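PDB 1T82: thioesterase domain protein YiiD from Shewanella oneidensis, which is a dimeric hotdog-fold protein of unconfirmed function, probably acting on acyl groups as a thioesterase or acyltransferase. Local coordinates for residues A93-R98 and A143-L148; S105-K110 and V133-D138. All coordinates share one frame; numbering follows the deposited sequence.

Contact 1. Residues A93-R98 and A143-L148; sequences ADAHIR and AQFDGL
D94 and L148 pair at one end of an antiparallel ladder that joins strands 89-99 and 140-152 and runs to R98 opposite Q144. At the D94 end A93 N gives to L148 O and L148 N to D94 O, so A93 and D94 together face L148 in a classic beta bulge. Two near-linear N-H...O bonds each link H96/D146 and R98/Q144, while the non-hydrogen-bonded pairs A95/G147 and I97/F145 bring their CA atoms closer. From the CB of D94, the side chain rises on the face shared with H96 and R98. CG sits between backbone N and carbonyl carbon (chi1 57°), which turns the carboxylate across to L148. D94 CG lies 3.7 Å from L148 CB. OD1 presses against the aliphatic chain, 3.1 Å from L148 CB and equally near L148 CD2. D94 OD2 is bonded by a water at 3.0 Å; that water's bond to D146 O is weak, and it has more acceptors within reach than protons to give. With an alanine here, L148 would probably lose the group covering its CB and CD2, and the water its stronger acceptor. Further along this face, R98 NH2 donates to H96 NE2 over 3.3 Å, the guanidinium and imidazole meeting edge to edge, each partner close to the other's plane. H96 ND1 makes a weak bond to A95 O of the second subunit. On the opposite face F145 puts CE2 and CZ against A95 CB, 3.8 Å from CE2, and a CB on G147 would run into F145 CE1. Helix 62-84 covers A95, I97 and F145 with Y66 and M69. The chemistry is thus two-sided: an apolar layer faces the helix, the other face is mainly polar, with L148 among its residues, and strand 89-99 continues the sheet into the second subunit.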
loop_
_atom_site.group_PDB
_atom_site.type_symbol
_atom_site.label_atom_id
_atom_site.label_comp_id
_atom_site.label_asym_id
_atom_site.label_seq_id
_atom_site.Cartn_x
_atom_site.Cartn_y
_atom_site.Cartn_z
ATOM N N ALA B 93 1.150 -8.343 9.175
ATOM C CA ALA B 93 -0.066 -8.445 9.973
ATOM C C ALA B 93 -0.778 -7.110 10.122
ATOM O O ALA B 93 -1.995 -7.030 9.980
ATOM C CB ALA B 93 0.269 -9.009 11.347
ATOM N N ASP B 94 -0.023 -6.065 10.427
ATOM C CA ASP B 94 -0.614 -4.746 10.584
ATOM C C ASP B 94 0.428 -3.683 10.313
ATOM O O ASP B 94 1.625 -3.891 10.522
ATOM C CB ASP B 94 -1.187 -4.571 11.992
ATOM C CG ASP B 94 -0.154 -4.783 13.072
ATOM O OD1 ASP B 94 0.297 -5.937 13.251
ATOM O OD2 ASP B 94 0.212 -3.794 13.746
ATOM N N ALA B 95 -0.031 -2.536 9.840
ATOM C CA ALA B 95 0.888 -1.465 9.537
ATOM C C ALA B 95 0.232 -0.110 9.669
ATOM O O ALA B 95 -0.982 0.029 9.534
ATOM C CB ALA B 95 1.440 -1.643 8.131
ATOM N N HIS B 96 1.062 0.883 9.951
ATOM C CA HIS B 96 0.617 2.256 10.083
ATOM C C HIS B 96 1.536 3.092 9.209
ATOM O O HIS B 96 2.755 2.924 9.244
ATOM C CB HIS B 96 0.723 2.708 11.537
ATOM C CG HIS B 96 0.377 4.148 11.744
ATOM N ND1 HIS B 96 -0.788 4.706 11.266
ATOM C CD2 HIS B 96 1.040 5.144 12.377
ATOM C CE1 HIS B 96 -0.828 5.985 11.594
ATOM N NE2 HIS B 96 0.270 6.276 12.269
ATOM N N ILE B 97 0.961 3.987 8.415
ATOM C CA ILE B 97 1.773 4.835 7.547
ATOM C C ILE B 97 1.326 6.286 7.645
ATOM O O ILE B 97 0.132 6.574 7.721
ATOM C CB ILE B 97 1.700 4.360 6.064
ATOM C CG1 ILE B 97 2.605 5.230 5.183
ATOM C CG2 ILE B 97 0.260 4.417 5.567
ATOM C CD1 ILE B 97 2.833 4.674 3.779
ATOM N N ARG B 98 2.295 7.196 7.674
ATOM C CA ARG B 98 2.006 8.619 7.733
ATOM C C ARG B 98 2.694 9.270 6.544
ATOM O O ARG B 98 3.872 9.023 6.290
ATOM C CB ARG B 98 2.535 9.237 9.031
ATOM C CG ARG B 98 2.036 8.553 10.294
ATOM C CD ARG B 98 2.449 9.320 11.546
ATOM N NE ARG B 98 1.684 10.554 11.695
ATOM C CZ ARG B 98 0.417 10.603 12.096
ATOM N NH1 ARG B 98 -0.203 11.774 12.197
ATOM N NH2 ARG B 98 -0.227 9.486 12.414
ATOM N N ALA B 143 7.786 10.116 4.292
ATOM C CA ALA B 143 6.800 9.154 4.774
ATOM C C ALA B 143 7.394 8.234 5.839
ATOM O O ALA B 143 8.580 7.898 5.797
ATOM C CB ALA B 143 6.228 8.333 3.610
ATOM N N GLN B 144 6.547 7.844 6.791
ATOM C CA GLN B 144 6.928 6.986 7.914
ATOM C C GLN B 144 6.042 5.743 7.950
ATOM O O GLN B 144 4.820 5.836 7.826
ATOM C CB GLN B 144 6.781 7.761 9.226
ATOM C CG GLN B 144 7.394 7.080 10.434
ATOM C CD GLN B 144 8.905 6.959 10.328
ATOM O OE1 GLN B 144 9.622 7.962 10.279
ATOM N NE2 GLN B 144 9.396 5.728 10.286
ATOM N N PHE B 145 6.667 4.590 8.159
ATOM C CA PHE B 145 5.963 3.312 8.167
ATOM C C PHE B 145 6.359 2.429 9.346
ATOM O O PHE B 145 7.531 2.318 9.694
ATOM C CB PHE B 145 6.264 2.608 6.836
ATOM C CG PHE B 145 5.717 1.206 6.720
ATOM C CD1 PHE B 145 6.413 0.121 7.244
ATOM C CD2 PHE B 145 4.550 0.967 5.998
ATOM C CE1 PHE B 145 5.962 -1.190 7.044
ATOM C CE2 PHE B 145 4.090 -0.333 5.794
ATOM C CZ PHE B 145 4.800 -1.414 6.316
ATOM N N ASP B 146 5.359 1.816 9.966
ATOM C CA ASP B 146 5.579 0.912 11.078
ATOM C C ASP B 146 4.807 -0.349 10.745
ATOM O O ASP B 146 3.594 -0.311 10.550
ATOM C CB ASP B 146 5.083 1.539 12.380
ATOM C CG ASP B 146 6.035 2.600 12.902
ATOM O OD1 ASP B 146 7.166 2.234 13.285
ATOM O OD2 ASP B 146 5.664 3.791 12.916
ATOM N N GLY B 147 5.515 -1.467 10.649
ATOM C CA GLY B 147 4.849 -2.703 10.312
ATOM C C GLY B 147 5.209 -3.868 11.203
ATOM O O GLY B 147 6.346 -4.005 11.653
ATOM N N LEU B 148 4.220 -4.704 11.477
ATOM C CA LEU B 148 4.444 -5.889 12.288
ATOM C C LEU B 148 4.398 -7.067 11.330
ATOM O O LEU B 148 3.356 -7.347 10.740
ATOM C CB LEU B 148 3.347 -6.040 13.346
ATOM C CG LEU B 148 3.413 -7.327 14.175
ATOM C CD1 LEU B 148 4.735 -7.392 14.916
ATOM C CD2 LEU B 148 2.244 -7.375 15.150
HETATM O O HOH W 1 2.471 -1.962 13.097
#

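Contact 2. Residues S105-K110 and V133-D138; sequences SAPEVK and VQLFCD
E108 and F136 exchange both backbone bonds at the start of the ladder between strands 108-112 and 127-137, and K110 and Q134 repeat the exchange two residues on. E108 N reaches F136 O at 2.8 Å, and F136 N returns to E108 O. K110 N gives to Q134 O, and Q134 N completes the pair on K110 O. These acceptors also receive CA-H contacts: E108 O from L135, Q134 O from V109, and K110 O from V133. E108 O additionally lies at the edge of the F136 ring, 3.7 Å from CD1. Just before the strand, P107 CB lies against L135 CD2, 3.7 Å away, and close to F136 O, and the carbonyl of P107 accepts from S47 OG. V109 turns its backbone polar groups the other way, to V46. Past the E108/F136 end a water joins the two segments, donating to A106 O at 3.2 Å and accepting from D138 N. S105 OG comes to 3.3 Å from C137 SG. The amide end of Q134 is held by the neighbouring strand, NE2 giving to Q144 OE1. On the face of V109 and L135, V109 holds CG1 anti to its N (chi1 -171°), meeting V133 CG1 at a tight 3.3 Å, while CG2 rests near L135 CD1; I65, I68, M69 and T72 of helix 62-84 close over V109 and L135. On the other face K110 extends past F136, NZ 5.4 Å from the ring centroid, at most a weak cation-pi attraction. Main-chain and water bonds therefore carry the polar pairing between the two segments, while V109 and L135 present apolar side chains to helix 62-84.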
loop_
_atom_site.group_PDB
_atom_site.type_symbol
_atom_site.label_atom_id
_atom_site.label_comp_id
_atom_site.label_asym_id
_atom_site.label_seq_id
_atom_site.Cartn_x
_atom_site.Cartn_y
_atom_site.Cartn_z
ATOM N N SER B 105 10.645 12.578 -6.730
ATOM C CA SER B 105 11.598 11.839 -7.550
ATOM C C SER B 105 11.832 10.483 -6.911
ATOM O O SER B 105 11.249 10.179 -5.871
ATOM C CB SER B 105 12.925 12.607 -7.701
ATOM O OG SER B 105 13.569 12.818 -6.456
ATOM N N ALA B 106 12.664 9.667 -7.544
ATOM C CA ALA B 106 12.968 8.331 -7.027
ATOM C C ALA B 106 13.432 8.468 -5.578
ATOM O O ALA B 106 14.463 9.078 -5.306
ATOM C CB ALA B 106 14.046 7.687 -7.875
ATOM N N PRO B 107 12.676 7.892 -4.630
ATOM C CA PRO B 107 13.030 7.981 -3.212
ATOM C C PRO B 107 13.993 6.929 -2.686
ATOM O O PRO B 107 14.309 5.947 -3.360
ATOM C CB PRO B 107 11.677 7.876 -2.528
ATOM C CG PRO B 107 10.992 6.843 -3.377
ATOM C CD PRO B 107 11.349 7.267 -4.803
ATOM N N GLU B 108 14.473 7.161 -1.470
ATOM C CA GLU B 108 15.347 6.213 -0.803
ATOM C C GLU B 108 14.522 5.687 0.356
ATOM O O GLU B 108 14.155 6.436 1.263
ATOM C CB GLU B 108 16.617 6.893 -0.294
ATOM C CG GLU B 108 17.604 7.209 -1.400
ATOM C CD GLU B 108 18.890 7.790 -0.868
ATOM O OE1 GLU B 108 18.859 8.925 -0.350
ATOM O OE2 GLU B 108 19.930 7.104 -0.960
ATOM N N VAL B 109 14.201 4.400 0.295
ATOM C CA VAL B 109 13.407 3.757 1.331
ATOM C C VAL B 109 14.366 2.916 2.151
ATOM O O VAL B 109 15.011 1.995 1.635
ATOM C CB VAL B 109 12.317 2.861 0.725
ATOM C CG1 VAL B 109 11.379 2.381 1.816
ATOM C CG2 VAL B 109 11.559 3.632 -0.335
ATOM N N LYS B 110 14.451 3.239 3.436
ATOM C CA LYS B 110 15.379 2.567 4.326
ATOM C C LYS B 110 14.777 1.884 5.544
ATOM O O LYS B 110 13.792 2.348 6.115
ATOM C CB LYS B 110 16.421 3.579 4.806
ATOM C CG LYS B 110 17.096 4.356 3.686
ATOM C CD LYS B 110 18.049 5.408 4.248
ATOM C CE LYS B 110 18.723 6.206 3.138
ATOM N NZ LYS B 110 19.676 7.223 3.675
ATOM N N VAL B 133 10.131 1.593 8.678
ATOM C CA VAL B 133 10.657 1.931 7.367
ATOM C C VAL B 133 10.467 3.424 7.152
ATOM O O VAL B 133 9.424 3.973 7.500
ATOM C CB VAL B 133 9.916 1.165 6.247
ATOM C CG1 VAL B 133 10.530 1.501 4.896
ATOM C CG2 VAL B 133 9.980 -0.336 6.501
ATOM N N GLN B 134 11.482 4.087 6.601
ATOM C CA GLN B 134 11.389 5.520 6.341
ATOM C C GLN B 134 11.646 5.795 4.870
ATOM O O GLN B 134 12.478 5.143 4.249
ATOM C CB GLN B 134 12.406 6.292 7.181
ATOM C CG GLN B 134 12.168 6.210 8.674
ATOM C CD GLN B 134 13.040 7.183 9.437
ATOM O OE1 GLN B 134 14.265 7.150 9.332
ATOM N NE2 GLN B 134 12.412 8.051 10.213
ATOM N N LEU B 135 10.927 6.762 4.312
ATOM C CA LEU B 135 11.104 7.111 2.912
ATOM C C LEU B 135 11.596 8.546 2.797
ATOM O O LEU B 135 10.984 9.471 3.334
ATOM C CB LEU B 135 9.782 6.926 2.154
ATOM C CG LEU B 135 9.795 7.170 0.640
ATOM C CD1 LEU B 135 8.734 6.298 -0.025
ATOM C CD2 LEU B 135 9.554 8.642 0.346
ATOM N N PHE B 136 12.716 8.715 2.105
ATOM C CA PHE B 136 13.315 10.028 1.908
ATOM C C PHE B 136 13.362 10.397 0.431
ATOM O O PHE B 136 13.453 9.526 -0.434
ATOM C CB PHE B 136 14.751 10.051 2.444
ATOM C CG PHE B 136 14.870 9.683 3.896
ATOM C CD1 PHE B 136 14.922 8.350 4.290
ATOM C CD2 PHE B 136 14.924 10.675 4.871
ATOM C CE1 PHE B 136 15.023 8.009 5.636
ATOM C CE2 PHE B 136 15.026 10.343 6.222
ATOM C CZ PHE B 136 15.075 9.008 6.603
ATOM N N CYS B 137 13.298 11.697 0.156
ATOM C CA CYS B 137 13.392 12.218 -1.202
ATOM C C CYS B 137 14.230 13.487 -1.084
ATOM O O CYS B 137 13.868 14.409 -0.354
ATOM C CB CYS B 137 12.014 12.552 -1.777
ATOM S SG CYS B 137 12.068 13.126 -3.500
ATOM N N ASP B 138 15.351 13.520 -1.793
ATOM C CA ASP B 138 16.264 14.656 -1.751
ATOM C C ASP B 138 16.789 14.871 -0.332
ATOM O O ASP B 138 17.140 15.986 0.055
ATOM C CB ASP B 138 15.579 15.930 -2.255
ATOM C CG ASP B 138 15.220 15.855 -3.727
ATOM O OD1 ASP B 138 15.906 15.124 -4.471
ATOM O OD2 ASP B 138 14.261 16.537 -4.143
HETATM O O HOH W 2 16.091 10.843 -3.177
#

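In the fold
Both contacts belong to one antiparallel sheet wrapped against helix 62-84, the hotdog arrangement. Their centres lie about 15 Å apart, and strands 127-137 and 140-152, successive in the chain and adjacent in the sheet, connect them, probably through a hydrogen bond from V133 N to F145 O. Along the chain the order is 93-98, 105-110, 133-138, 143-148, so contact 2 is nested inside the loop that contact 1 closes. Contact 1 includes strand 89-99, outermost in the chain but extended by the second subunit, whereas contact 2 lies further in, beside strand 43-47. Together they build a continuous sheet from the strands beside 43-47 to the dimer interface.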